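Local coordinates for hemolysin II regulatory protein (Bacillus cereus, PDB 2JJ7) that probably binds DNA through an N-terminal helix-turn-helix, as a TetR-family transcriptional regulator linked to hemolysin II, at residues P69-K74 against L83-T88; H93-P98 against I167-L172; E127-I132 against H149-I154; E131-G136 against F142-I147. One frame throughout, in Å; residues are numbered along the deposited sequence.

Contact 1 (P69-K74 against L83-T88)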
# COMPACT_ATOMS: atom_id res chain seq x y z
N PRO B 69 13.17 12.21 16.57
CA PRO B 69 14.20 11.45 17.30
C PRO B 69 14.21 10.01 16.79
O PRO B 69 13.24 9.58 16.20
CB PRO B 69 13.71 11.49 18.75
CG PRO B 69 12.21 11.70 18.65
CD PRO B 69 12.04 12.60 17.45
N ASN B 70 15.32 9.30 17.00
CA ASN B 70 15.38 7.89 16.66
C ASN B 70 14.45 7.14 17.60
O ASN B 70 14.71 7.08 18.80
CB ASN B 70 16.81 7.37 16.81
CG ASN B 70 16.98 5.97 16.27
OD1 ASN B 70 16.96 4.99 17.03
ND2 ASN B 70 17.11 5.85 14.95
N PHE B 71 13.36 6.58 17.07
CA PHE B 71 12.38 5.92 17.93
C PHE B 71 12.86 4.68 18.68
O PHE B 71 12.38 4.42 19.78
CB PHE B 71 11.07 5.64 17.20
CG PHE B 71 10.33 6.88 16.79
CD1 PHE B 71 9.80 7.74 17.75
CD2 PHE B 71 10.17 7.20 15.45
CE1 PHE B 71 9.12 8.91 17.36
CE2 PHE B 71 9.49 8.37 15.06
CZ PHE B 71 8.97 9.22 16.03
N LEU B 72 13.80 3.93 18.09
CA LEU B 72 14.39 2.76 18.76
C LEU B 72 15.18 3.15 19.99
O LEU B 72 15.04 2.54 21.05
CB LEU B 72 15.28 1.94 17.81
CG LEU B 72 14.69 0.87 16.89
CD1 LEU B 72 15.79 0.23 16.05
CD2 LEU B 72 13.96 -0.20 17.69
N GLU B 73 16.04 4.15 19.85
CA GLU B 73 16.79 4.67 21.00
C GLU B 73 15.87 5.32 22.04
O GLU B 73 16.00 5.05 23.23
CB GLU B 73 17.87 5.66 20.55
CG GLU B 73 18.94 5.03 19.68
CD GLU B 73 20.00 6.02 19.22
OE1 GLU B 73 19.66 7.16 18.84
OE2 GLU B 73 21.19 5.63 19.23
N LYS B 74 14.94 6.16 21.59
CA LYS B 74 13.99 6.78 22.51
C LYS B 74 13.20 5.72 23.32
O LYS B 74 12.85 5.93 24.49
CB LYS B 74 13.04 7.72 21.77
CG LYS B 74 12.14 8.50 22.70
CD LYS B 74 11.19 9.43 21.97
CE LYS B 74 10.15 9.93 22.95
NZ LYS B 74 9.23 10.91 22.35
N LEU B 83 7.74 1.12 17.39
CA LEU B 83 6.81 1.12 16.26
C LEU B 83 5.49 1.84 16.57
O LEU B 83 4.94 2.55 15.71
CB LEU B 83 6.56 -0.30 15.76
CG LEU B 83 5.73 -0.43 14.48
CD1 LEU B 83 6.45 0.20 13.30
CD2 LEU B 83 5.43 -1.89 14.21
N ARG B 84 4.96 1.63 17.78
CA ARG B 84 3.74 2.32 18.18
C ARG B 84 3.94 3.83 18.11
O ARG B 84 3.08 4.55 17.62
CB ARG B 84 3.24 1.88 19.57
CG ARG B 84 1.80 2.32 19.85
CD ARG B 84 1.15 1.59 21.02
NE ARG B 84 0.69 0.24 20.70
CZ ARG B 84 -0.50 -0.06 20.17
NH1 ARG B 84 -1.36 0.90 19.88
NH2 ARG B 84 -0.83 -1.33 19.93
N GLU B 85 5.10 4.31 18.57
CA GLU B 85 5.36 5.74 18.57
C GLU B 85 5.51 6.27 17.16
O GLU B 85 4.91 7.30 16.81
CB GLU B 85 6.59 6.11 19.40
CG GLU B 85 6.71 7.63 19.58
CD GLU B 85 7.68 8.05 20.67
OE1 GLU B 85 8.51 7.22 21.10
OE2 GLU B 85 7.61 9.21 21.11
N TYR B 86 6.31 5.56 16.37
CA TYR B 86 6.50 5.90 14.98
C TYR B 86 5.14 6.02 14.27
O TYR B 86 4.84 7.03 13.62
CB TYR B 86 7.37 4.84 14.31
CG TYR B 86 7.43 4.91 12.80
CD1 TYR B 86 6.44 4.33 12.00
CD2 TYR B 86 8.49 5.55 12.17
CE1 TYR B 86 6.51 4.40 10.62
CE2 TYR B 86 8.55 5.62 10.79
CZ TYR B 86 7.56 5.05 10.02
OH TYR B 86 7.64 5.11 8.64
N LEU B 87 4.33 4.97 14.38
CA LEU B 87 3.03 4.90 13.71
C LEU B 87 2.05 5.96 14.22
O LEU B 87 1.24 6.47 13.44
CB LEU B 87 2.40 3.51 13.88
CG LEU B 87 3.08 2.33 13.16
CD1 LEU B 87 2.37 1.02 13.48
CD2 LEU B 87 3.15 2.55 11.66
N THR B 88 2.10 6.24 15.52
CA THR B 88 1.22 7.24 16.14
C THR B 88 1.56 8.64 15.59
O THR B 88 0.67 9.37 15.13
CB THR B 88 1.30 7.18 17.68
OG1 THR B 88 0.97 5.86 18.11
CG2 THR B 88 0.33 8.18 18.36
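K74 and E85 form the salt bridge of this contact: K74 NZ donates to E85 OE2 at 2.7 Å, arriving on the syn side and only 16° out of the carboxylate plane. The lysine gets there fully extended, its CG anti to the backbone N (chi1 -174°), and meets the glutamate chain at about a right angle. The second oxygen, E85 OE1, is taken by N75, so both ends of the carboxylate are held. The turn that presents F71 starts with N70 as N-cap, its OD1 accepting from E73 N (3.1 Å) on a lone pair. Beneath the charges lies the F71 ring, whose CE1 touches E85 CG at 3.5 Å. Y86 CA stands 4.1 Å from the F71 ring centroid in a CH-pi contact, 20° off the normal, while P69 O covers the opposite face. At the rim F71 CD2 meets Y86 CB at 3.8 Å. The short helix 71-74 thus folds back on helix 79-96, where F71 also reaches V89. Other side chains of helix 79-96 turn to different neighbours: L83 and Y86 to helix 129-138, L87 to helix 169-181, with Y86 OH bonded to F126 O.

Contact 2 (H93-P98 against I167-L172); sequences HIKENP and IDSADL
K95 reaches across to S169, and its chain passes along the serine hydroxyl. CB only aims the chain at the other segment. From CG outward the atoms close in: CG lies 4.1 Å and CD 3.8 Å from S169 OG. A bend at chi3 (-46°) then brings CE to 3.0 Å from S169 OG, a carbon-to-oxygen approach closer than that of the ammonium group. NZ itself is 3.4 Å from S169 OG at an angle too poor for a hydrogen bond; its link to the other segment goes through water 1, which accepts weakly from K95 NZ and firmly from S169 N at 2.9 Å. That backbone N belongs to the first residue of helix 169-181; D168, at the N-cap position, makes no capping bond with its side chain. At the other end of segment 93-98, N97 ND2 bonds H93 O (3.0 Å) and sits over the H93 ring. N97 OD1 takes K17, and H93 NE2 takes Y62 O, which ties this helix end to the N-terminal part of the chain. L172 packs on F163 of the second subunit. This light touch, with its weak water link, lies where helix 79-96 ends and helix 169-181 begins, in the all-helical C-terminal domain of a TetR-family dimer.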
# COMPACT_ATOMS: atom_id res chain seq x y z
N HIS B 93 0.11 12.92 11.95
CA HIS B 93 0.53 13.96 11.01
C HIS B 93 -0.31 13.95 9.72
O HIS B 93 -0.69 15.02 9.21
CB HIS B 93 2.02 13.86 10.64
CG HIS B 93 2.53 15.12 10.02
ND1 HIS B 93 2.90 16.22 10.76
CD2 HIS B 93 2.65 15.48 8.72
CE1 HIS B 93 3.26 17.19 9.95
NE2 HIS B 93 3.11 16.77 8.70
N ILE B 94 -0.54 12.75 9.19
CA ILE B 94 -1.29 12.58 7.94
C ILE B 94 -2.77 12.94 8.11
O ILE B 94 -3.39 13.51 7.21
CB ILE B 94 -1.09 11.15 7.35
CG1 ILE B 94 0.37 10.93 6.91
CG2 ILE B 94 -2.07 10.85 6.19
CD1 ILE B 94 1.09 12.18 6.37
N LYS B 95 -3.32 12.62 9.28
CA LYS B 95 -4.67 13.01 9.63
C LYS B 95 -4.80 14.53 9.53
O LYS B 95 -5.76 15.02 8.97
CB LYS B 95 -5.00 12.58 11.06
CG LYS B 95 -6.42 12.07 11.24
CD LYS B 95 -6.83 11.96 12.72
CE LYS B 95 -5.75 11.29 13.56
NZ LYS B 95 -6.24 10.89 14.92
N GLU B 96 -3.81 15.24 10.05
CA GLU B 96 -3.82 16.70 10.09
C GLU B 96 -3.41 17.29 8.74
O GLU B 96 -3.82 18.39 8.37
CB GLU B 96 -2.86 17.22 11.18
CG GLU B 96 -3.24 16.82 12.63
CD GLU B 96 -2.14 17.09 13.67
OE1 GLU B 96 -0.95 17.20 13.29
OE2 GLU B 96 -2.45 17.18 14.88
N ASN B 97 -2.60 16.53 7.99
CA ASN B 97 -2.07 17.00 6.71
C ASN B 97 -2.20 15.98 5.59
O ASN B 97 -1.18 15.45 5.13
CB ASN B 97 -0.60 17.36 6.89
CG ASN B 97 -0.39 18.40 7.94
OD1 ASN B 97 -0.48 19.59 7.66
ND2 ASN B 97 -0.09 17.97 9.16
N PRO B 98 -3.45 15.69 5.16
CA PRO B 98 -3.65 14.58 4.20
C PRO B 98 -2.83 14.71 2.91
O PRO B 98 -2.35 13.70 2.38
CB PRO B 98 -5.16 14.61 3.92
CG PRO B 98 -5.70 15.89 4.57
CD PRO B 98 -4.73 16.26 5.64
N ILE B 167 -10.76 3.73 8.82
CA ILE B 167 -10.31 3.23 10.13
C ILE B 167 -9.78 4.36 11.03
O ILE B 167 -9.06 5.25 10.55
CB ILE B 167 -9.22 2.12 9.96
CG1 ILE B 167 -8.90 1.44 11.30
CG2 ILE B 167 -7.97 2.67 9.25
CD1 ILE B 167 -8.01 0.20 11.19
N ASP B 168 -10.13 4.31 12.32
CA ASP B 168 -9.53 5.22 13.30
C ASP B 168 -8.00 5.06 13.36
O ASP B 168 -7.47 3.96 13.20
CB ASP B 168 -10.12 5.00 14.70
CG ASP B 168 -11.53 5.49 14.81
OD1 ASP B 168 -12.03 6.12 13.86
OD2 ASP B 168 -12.17 5.25 15.85
N SER B 169 -7.32 6.17 13.62
CA SER B 169 -5.86 6.20 13.72
C SER B 169 -5.26 5.26 14.78
O SER B 169 -4.35 4.49 14.48
CB SER B 169 -5.39 7.64 13.96
OG SER B 169 -5.56 8.38 12.76
N ALA B 170 -5.76 5.33 16.01
CA ALA B 170 -5.27 4.47 17.09
C ALA B 170 -5.47 2.99 16.77
O ALA B 170 -4.63 2.15 17.12
CB ALA B 170 -5.94 4.83 18.43
N ASP B 171 -6.57 2.69 16.08
CA ASP B 171 -6.87 1.33 15.66
C ASP B 171 -5.97 0.90 14.54
O ASP B 171 -5.55 -0.26 14.49
CB ASP B 171 -8.33 1.20 15.24
CG ASP B 171 -9.29 1.40 16.40
OD1 ASP B 171 -8.92 1.17 17.58
OD2 ASP B 171 -10.45 1.79 16.11
N LEU B 172 -5.68 1.82 13.62
CA LEU B 172 -4.78 1.53 12.52
C LEU B 172 -3.40 1.15 13.06
O LEU B 172 -2.84 0.14 12.64
CB LEU B 172 -4.69 2.72 11.54
CG LEU B 172 -3.82 2.50 10.29
CD1 LEU B 172 -4.24 1.22 9.52
CD2 LEU B 172 -3.85 3.73 9.40
O HOH W 1 -8.58 8.75 13.65

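Contact 3 (E127-I132 against H149-I154); sequences EQLKEI and HTIHWI
L129 lays its CD2 methyl against I154, 3.8 Å from I154 CG2 and 3.9 Å from I154 CB, while L129 CD1 meets I154 CD1 at 4.1 Å. Both branches of the leucine therefore work on the same isoleucine, and L129 CD2 is also 4.1 Å from I151 CA. This reach follows from a leucine CG anti to its own backbone N (chi1 -178°), which swings the fork out toward helix 147-158. One turn back along that helix, I151 reaches back toward segment 127-132: CG1 lies beside the backbone N (chi1 -69°) and the chain then runs on extended, so that CD1 lands on K130, 3.7 Å from CB and 3.9 Å from CA. Helices 129-138 and 147-158, joined here by apolar contacts alone, belong to the helical C-terminal domain of the TetR fold, and helix 147-158 also faces the dimer partner. There W153 stacks on F160 of the second subunit, and the H152 rings of the two subunits meet nearly perpendicular. K130 offers only its aliphatic root, the rest of its extended chain leading away from I151. Behind L129 stand L83 and Y86 of helix 79-96, and I154 also packs on I176 of helix 169-181.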
# COMPACT_ATOMS: atom_id res chain seq x y z
N GLU B 127 11.66 7.07 6.94
CA GLU B 127 12.60 5.96 6.64
C GLU B 127 13.16 5.21 7.87
O GLU B 127 13.91 4.25 7.73
CB GLU B 127 13.74 6.46 5.76
CG GLU B 127 13.37 6.46 4.29
CD GLU B 127 14.43 7.04 3.40
OE1 GLU B 127 15.49 7.46 3.91
OE2 GLU B 127 14.20 7.07 2.17
N GLN B 128 12.79 5.66 9.07
CA GLN B 128 13.17 4.94 10.29
C GLN B 128 12.49 3.58 10.36
O GLN B 128 12.94 2.70 11.08
CB GLN B 128 12.80 5.72 11.54
CG GLN B 128 13.79 6.78 11.96
CD GLN B 128 13.46 7.30 13.35
OE1 GLN B 128 13.28 6.53 14.29
NE2 GLN B 128 13.36 8.62 13.48
N LEU B 129 11.40 3.41 9.61
CA LEU B 129 10.62 2.18 9.66
C LEU B 129 11.42 0.89 9.49
O LEU B 129 11.26 -0.05 10.27
CB LEU B 129 9.51 2.24 8.61
CG LEU B 129 8.56 1.05 8.55
CD1 LEU B 129 7.89 0.80 9.94
CD2 LEU B 129 7.54 1.28 7.42
N LYS B 130 12.27 0.84 8.47
CA LYS B 130 13.13 -0.32 8.23
C LYS B 130 13.85 -0.81 9.48
O LYS B 130 13.74 -1.99 9.82
CB LYS B 130 14.16 -0.05 7.12
CG LYS B 130 14.97 -1.31 6.77
CD LYS B 130 15.81 -1.14 5.52
CE LYS B 130 16.49 -2.45 5.14
NZ LYS B 130 17.58 -2.28 4.13
N GLU B 131 14.59 0.07 10.15
CA GLU B 131 15.36 -0.36 11.33
C GLU B 131 14.47 -0.85 12.48
O GLU B 131 14.82 -1.79 13.16
CB GLU B 131 16.38 0.68 11.79
CG GLU B 131 15.80 1.95 12.39
CD GLU B 131 16.84 2.74 13.18
OE1 GLU B 131 18.05 2.51 12.98
OE2 GLU B 131 16.46 3.59 14.01
N ILE B 132 13.31 -0.23 12.66
CA ILE B 132 12.36 -0.67 13.69
C ILE B 132 11.90 -2.11 13.43
O ILE B 132 11.84 -2.94 14.35
CB ILE B 132 11.13 0.27 13.74
CG1 ILE B 132 11.56 1.67 14.21
CG2 ILE B 132 10.11 -0.28 14.72
CD1 ILE B 132 10.42 2.73 14.15
N HIS B 149 8.49 -5.62 1.39
CA HIS B 149 7.07 -5.74 1.13
C HIS B 149 6.27 -5.18 2.29
O HIS B 149 5.25 -4.54 2.08
CB HIS B 149 6.71 -7.19 0.85
CG HIS B 149 7.19 -7.68 -0.49
ND1 HIS B 149 6.43 -7.61 -1.64
CD2 HIS B 149 8.36 -8.26 -0.87
CE1 HIS B 149 7.09 -8.13 -2.65
NE2 HIS B 149 8.27 -8.54 -2.21
N THR B 150 6.78 -5.40 3.51
CA THR B 150 6.19 -4.89 4.74
C THR B 150 6.31 -3.36 4.83
O THR B 150 5.35 -2.67 5.19
CB THR B 150 6.82 -5.55 5.97
OG1 THR B 150 6.71 -6.98 5.85
CG2 THR B 150 6.10 -5.10 7.26
N ILE B 151 7.48 -2.83 4.49
CA ILE B 151 7.67 -1.39 4.33
C ILE B 151 6.65 -0.84 3.33
O ILE B 151 5.94 0.10 3.64
CB ILE B 151 9.13 -1.05 3.93
CG1 ILE B 151 10.08 -1.34 5.12
CG2 ILE B 151 9.26 0.43 3.45
CD1 ILE B 151 11.54 -1.29 4.80
N HIS B 152 6.56 -1.42 2.14
CA HIS B 152 5.61 -0.89 1.16
C HIS B 152 4.15 -0.99 1.66
O HIS B 152 3.36 -0.06 1.47
CB HIS B 152 5.74 -1.51 -0.24
CG HIS B 152 4.74 -0.95 -1.21
ND1 HIS B 152 4.90 0.29 -1.79
CD2 HIS B 152 3.53 -1.40 -1.61
CE1 HIS B 152 3.85 0.55 -2.55
NE2 HIS B 152 3.00 -0.46 -2.45
N TRP B 153 3.80 -2.11 2.29
CA TRP B 153 2.46 -2.27 2.89
C TRP B 153 2.12 -1.12 3.87
O TRP B 153 1.09 -0.45 3.71
CB TRP B 153 2.33 -3.65 3.54
CG TRP B 153 1.08 -3.84 4.38
CD1 TRP B 153 -0.21 -3.87 3.94
CD2 TRP B 153 1.01 -4.05 5.80
NE1 TRP B 153 -1.08 -4.09 4.99
CE2 TRP B 153 -0.36 -4.18 6.15
CE3 TRP B 153 1.97 -4.14 6.82
CZ2 TRP B 153 -0.79 -4.39 7.46
CZ3 TRP B 153 1.54 -4.35 8.14
CH2 TRP B 153 0.17 -4.47 8.44
N ILE B 154 2.99 -0.86 4.83
CA ILE B 154 2.75 0.18 5.84
C ILE B 154 2.74 1.60 5.22
O ILE B 154 1.89 2.45 5.55
CB ILE B 154 3.80 0.08 7.01
CG1 ILE B 154 3.58 -1.21 7.82
CG2 ILE B 154 3.75 1.33 7.92
CD1 ILE B 154 4.63 -1.46 8.93

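Contact 4 (E131-G136 against F142-I147)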
# COMPACT_ATOMS: atom_id res chain seq x y z
N GLU B 131 14.59 0.07 10.15
CA GLU B 131 15.36 -0.36 11.33
C GLU B 131 14.47 -0.85 12.48
O GLU B 131 14.82 -1.79 13.16
CB GLU B 131 16.38 0.68 11.79
CG GLU B 131 15.80 1.95 12.39
CD GLU B 131 16.84 2.74 13.18
OE1 GLU B 131 18.05 2.51 12.98
OE2 GLU B 131 16.46 3.59 14.01
N ILE B 132 13.31 -0.23 12.66
CA ILE B 132 12.36 -0.67 13.69
C ILE B 132 11.90 -2.11 13.43
O ILE B 132 11.84 -2.94 14.35
CB ILE B 132 11.13 0.27 13.74
CG1 ILE B 132 11.56 1.67 14.21
CG2 ILE B 132 10.11 -0.28 14.72
CD1 ILE B 132 10.42 2.73 14.15
N LEU B 133 11.60 -2.40 12.17
CA LEU B 133 11.11 -3.71 11.74
C LEU B 133 12.19 -4.78 11.84
O LEU B 133 11.92 -5.90 12.29
CB LEU B 133 10.58 -3.64 10.29
CG LEU B 133 9.31 -2.83 10.03
CD1 LEU B 133 9.01 -2.81 8.53
CD2 LEU B 133 8.12 -3.40 10.81
N GLN B 134 13.41 -4.43 11.42
CA GLN B 134 14.55 -5.35 11.54
C GLN B 134 14.86 -5.68 12.99
O GLN B 134 15.09 -6.83 13.32
CB GLN B 134 15.78 -4.77 10.86
CG GLN B 134 15.63 -4.71 9.35
CD GLN B 134 16.80 -4.03 8.68
OE1 GLN B 134 17.33 -3.02 9.17
NE2 GLN B 134 17.20 -4.56 7.53
N GLU B 135 14.83 -4.67 13.86
CA GLU B 135 14.97 -4.89 15.30
C GLU B 135 13.90 -5.84 15.89
O GLU B 135 14.23 -6.77 16.62
CB GLU B 135 15.00 -3.56 16.07
CG GLU B 135 15.38 -3.71 17.54
CD GLU B 135 16.77 -4.33 17.77
OE1 GLU B 135 17.70 -4.07 16.97
OE2 GLU B 135 16.92 -5.07 18.77
N GLY B 136 12.63 -5.59 15.55
CA GLY B 136 11.53 -6.44 16.01
C GLY B 136 11.63 -7.87 15.52
O GLY B 136 11.35 -8.82 16.26
N PHE B 142 8.42 -9.37 15.66
CA PHE B 142 7.76 -9.13 14.38
C PHE B 142 7.99 -10.31 13.42
O PHE B 142 9.07 -10.91 13.40
CB PHE B 142 8.21 -7.82 13.70
CG PHE B 142 7.94 -6.56 14.51
CD1 PHE B 142 6.88 -6.48 15.42
CD2 PHE B 142 8.76 -5.44 14.34
CE1 PHE B 142 6.65 -5.32 16.17
CE2 PHE B 142 8.54 -4.25 15.09
CZ PHE B 142 7.48 -4.20 15.99
N HIS B 143 6.97 -10.62 12.63
CA HIS B 143 7.03 -11.75 11.69
C HIS B 143 6.42 -11.34 10.36
O HIS B 143 5.26 -10.94 10.30
CB HIS B 143 6.30 -12.95 12.28
CG HIS B 143 6.72 -13.27 13.68
ND1 HIS B 143 7.81 -14.08 13.95
CD2 HIS B 143 6.23 -12.87 14.87
CE1 HIS B 143 7.96 -14.18 15.26
NE2 HIS B 143 7.02 -13.45 15.84
N PHE B 144 7.22 -11.43 9.30
CA PHE B 144 6.82 -11.00 7.96
C PHE B 144 7.68 -11.69 6.90
O PHE B 144 8.82 -12.04 7.17
CB PHE B 144 6.91 -9.46 7.83
CG PHE B 144 8.19 -8.85 8.37
CD1 PHE B 144 8.20 -8.15 9.57
CD2 PHE B 144 9.39 -8.95 7.64
CE1 PHE B 144 9.39 -7.58 10.08
CE2 PHE B 144 10.59 -8.39 8.13
CZ PHE B 144 10.59 -7.70 9.35
N PHE B 145 7.13 -11.87 5.70
CA PHE B 145 7.85 -12.62 4.66
C PHE B 145 9.03 -11.85 4.05
O PHE B 145 10.02 -12.45 3.62
CB PHE B 145 6.90 -13.22 3.59
CG PHE B 145 6.35 -12.21 2.60
CD1 PHE B 145 5.25 -11.41 2.92
CD2 PHE B 145 6.88 -12.11 1.32
CE1 PHE B 145 4.71 -10.48 2.00
CE2 PHE B 145 6.36 -11.20 0.39
CZ PHE B 145 5.26 -10.38 0.73
N SER B 146 8.91 -10.52 4.01
CA SER B 146 9.90 -9.68 3.36
C SER B 146 9.84 -8.30 3.99
O SER B 146 8.76 -7.75 4.17
CB SER B 146 9.62 -9.59 1.86
OG SER B 146 10.22 -8.46 1.25
N ILE B 147 11.02 -7.78 4.33
CA ILE B 147 11.13 -6.45 4.91
C ILE B 147 10.62 -5.36 3.95
O ILE B 147 9.89 -4.46 4.38
CB ILE B 147 12.56 -6.14 5.43
CG1 ILE B 147 12.67 -4.70 5.94
CG2 ILE B 147 13.62 -6.36 4.35
CD1 ILE B 147 12.14 -4.52 7.32
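L133 and I147 meet at the apolar centre, L133 CB pressing on I147 CD1 at 3.5 Å, tighter than usual van der Waals contact. The two segments belong to the connection between helices 129-138 and 147-158 in the TetR-family C-terminal domain: the loop leaving helix 129-138 doubles back over it before helix 147-158 begins. With CG1 anti to the backbone N (chi1 176°), I147 points its longer branch at the helix, and CD1 also touches Q134 CG at 4.0 Å. The F142 side chain crosses that of L133 at about a right angle, F142 CD2 lying 4.1 Å from L133 CD2. The same ring lies very close to the helix backbone at G136, where F142 CD2 comes within 3.4 Å of G136 CA; the glycine has no side chain to hinder it. L133 O touches the edges of two rings in their planes, F142 and, 3.7 Å from its CZ, F144. Both phenylalanines also lean on L180 of helix 169-181, and H143 pairs with L180 through the backbone. The loop closes at its polar edge with one backbone bond, F142 N to G136 O, 3.0 Å long and straight at the hydrogen (164°), with the donor standing 76° out of the plane of the G136 carbonyl.

From the N terminus, contact 1 closes a short loop first, folding helix 71-74 onto helix 79-96. The end of helix 79-96 then opens contact 2, whose partner near the start of helix 169-181 comes only after 68 intervening residues. Contacts 3 and 4 both nest inside this large loop. They start from the same part of helix 129-138, sharing E131 and I132; contact 4 closes the small loop to F142-I147, and contact 3 encloses it by going on to helix 147-158. Contact 1 touches both, through N70 with E131 and L83 with F142. Contact 2 stands apart, its centre about 22 Å from that of contact 4.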